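Local coordinates for spindle pole body-associated protein VIK1 (Candida glabrata, PDB 4GKP) that probably binds microtubules as a noncatalytic partner of the kinesin Kar3, through the kinesin motor-like domain present here, at residues I73-C76 against L77-E81. Numbering follows the deposited sequence.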
loop_
_atom_site.group_PDB
_atom_site.type_symbol
_atom_site.label_atom_id
_atom_site.label_comp_id
_atom_site.label_asym_id
_atom_site.label_seq_id
_atom_site.Cartn_x
_atom_site.Cartn_y
_atom_site.Cartn_z
ATOM N N ILE A 73 -2.890 -1.414 10.956
ATOM C CA ILE A 73 -1.482 -1.767 11.155
ATOM C C ILE A 73 -1.222 -2.313 12.551
ATOM O O ILE A 73 -0.629 -3.382 12.724
ATOM C CB ILE A 73 -0.555 -0.553 10.913
ATOM C CG1 ILE A 73 -0.565 -0.171 9.429
ATOM C CG2 ILE A 73 0.866 -0.848 11.406
ATOM C CD1 ILE A 73 0.335 0.992 9.042
ATOM N N ASP A 74 -1.663 -1.554 13.546
ATOM C CA ASP A 74 -1.515 -1.927 14.932
ATOM C C ASP A 74 -2.142 -3.292 15.249
ATOM O O ASP A 74 -1.599 -4.055 16.055
ATOM C CB ASP A 74 -2.162 -0.852 15.797
ATOM C CG ASP A 74 -1.466 -0.686 17.107
ATOM O OD1 ASP A 74 -0.368 -0.090 17.119
ATOM O OD2 ASP A 74 -2.005 -1.167 18.122
ATOM N N PHE A 75 -3.274 -3.605 14.621
ATOM C CA PHE A 75 -3.998 -4.847 14.915
ATOM C C PHE A 75 -3.227 -6.045 14.340
ATOM O O PHE A 75 -3.048 -7.047 15.024
ATOM C CB PHE A 75 -5.457 -4.782 14.383
ATOM C CG PHE A 75 -6.365 -5.864 14.930
ATOM C CD1 PHE A 75 -6.860 -5.796 16.235
ATOM C CD2 PHE A 75 -6.733 -6.952 14.141
ATOM C CE1 PHE A 75 -7.681 -6.795 16.752
ATOM C CE2 PHE A 75 -7.566 -7.953 14.645
ATOM C CZ PHE A 75 -8.040 -7.875 15.955
ATOM N N CYS A 76 -2.758 -5.930 13.092
ATOM C CA CYS A 76 -1.952 -7.000 12.472
ATOM C C CYS A 76 -0.667 -7.294 13.280
ATOM O O CYS A 76 -0.335 -8.459 13.541
ATOM C CB CYS A 76 -1.618 -6.669 11.020
ATOM S SG CYS A 76 -3.045 -6.589 9.906
ATOM N N LEU A 77 0.016 -6.233 13.702
ATOM C CA LEU A 77 1.233 -6.364 14.521
ATOM C C LEU A 77 0.985 -7.093 15.836
ATOM O O LEU A 77 1.643 -8.105 16.128
ATOM C CB LEU A 77 1.910 -5.003 14.745
ATOM C CG LEU A 77 2.514 -4.358 13.479
ATOM C CD1 LEU A 77 2.973 -2.940 13.768
ATOM C CD2 LEU A 77 3.654 -5.197 12.878
ATOM N N LYS A 78 0.007 -6.618 16.599
ATOM C CA LYS A 78 -0.363 -7.267 17.861
ATOM C C LYS A 78 -0.795 -8.712 17.676
ATOM O O LYS A 78 -0.439 -9.571 18.475
ATOM C CB LYS A 78 -1.429 -6.458 18.603
ATOM C CG LYS A 78 -0.874 -5.098 18.963
ATOM C CD LYS A 78 -1.589 -4.415 20.098
ATOM C CE LYS A 78 -0.633 -3.417 20.724
ATOM N NZ LYS A 78 -1.348 -2.131 20.923
ATOM N N ARG A 79 -1.534 -8.980 16.604
ATOM C CA ARG A 79 -1.881 -10.349 16.247
ATOM C C ARG A 79 -0.793 -11.127 15.511
ATOM O O ARG A 79 -1.027 -12.274 15.172
ATOM C CB ARG A 79 -3.143 -10.369 15.398
ATOM C CG ARG A 79 -4.417 -10.386 16.209
ATOM C CD ARG A 79 -5.630 -10.340 15.306
ATOM N NE ARG A 79 -5.752 -11.516 14.447
ATOM C CZ ARG A 79 -6.136 -12.721 14.858
ATOM N NH1 ARG A 79 -6.431 -12.966 16.139
ATOM N NH2 ARG A 79 -6.211 -13.694 13.975
ATOM N N ARG A 80 0.372 -10.527 15.255
ATOM C CA ARG A 80 1.475 -11.219 14.555
ATOM C C ARG A 80 1.086 -11.833 13.205
ATOM O O ARG A 80 1.533 -12.923 12.851
ATOM C CB ARG A 80 2.100 -12.294 15.450
ATOM C CG ARG A 80 2.533 -11.784 16.815
ATOM C CD ARG A 80 2.831 -12.963 17.727
ATOM N NE ARG A 80 3.447 -12.555 18.993
ATOM C CZ ARG A 80 4.667 -12.034 19.121
ATOM N NH1 ARG A 80 5.432 -11.804 18.054
ATOM N NH2 ARG A 80 5.115 -11.714 20.330
ATOM N N GLU A 81 0.237 -11.139 12.460
ATOM C CA GLU A 81 -0.218 -11.633 11.177
ATOM C C GLU A 81 0.518 -10.859 10.099
ATOM O O GLU A 81 0.630 -9.633 10.184
ATOM C CB GLU A 81 -1.720 -11.398 10.996
ATOM C CG GLU A 81 -2.615 -12.084 12.008
ATOM C CD GLU A 81 -4.091 -11.786 11.761
ATOM O OE1 GLU A 81 -4.468 -10.590 11.733
ATOM O OE2 GLU A 81 -4.881 -12.750 11.609
#
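I73 and L77, one turn apart, run alongside each other on the same face of the helix, with I73 CG2 3.8 Å from L77 CD1; in the backbone, L77 N donates almost straight to I73 O. This apolar pair belongs to the inner face of a helix that is about to stop. D74 begins the outer face. Its OD2 receives K78 NZ at 3.0 Å on the syn lone pair, an i to i+4 salt bridge along the helix, while OD1 is held by the hydroxyl of Y108, so both carboxylate oxygens have partners and the group's rotation is restrained. The lysine chain passes over the aspartate's own carbonyl, K78 CG lying 3.2 Å from D74 O, before a bend at chi4 (134°) delivers the ammonium.

F75 lies on the exposed side, near the helix end. CG lies opposite the backbone N (chi1 -166°), which sets the ring alongside the aliphatic part of R79; the modelled 3.1 Å between R79 CD and F75 CE2 is shorter than comfortable, so its detail is doubtful. R79 NH2 meanwhile bonds E81 OE2 at 2.9 Å from above the carboxylate plane, and E81 OE1 pairs with K243.

C76 shows how the helix closes. R80 adopts positive phi, and the chain folds back in a Schellman motif: E81 N reaches C76 O at 2.9 Å, while R80 N bonds L77 O. The guanidinium of this same R80 forms a salt bridge with D195.

Helix 68-78 forms part of a beta-alpha-beta crossover between strands 52-56 and 83-88 of the central mixed sheet. I73, C76 and L77 all pack on F83 of strand 83-88, L77 also touches F190 of strand 183-192, and Y108, just after helix 96-107, borders I73 and L77.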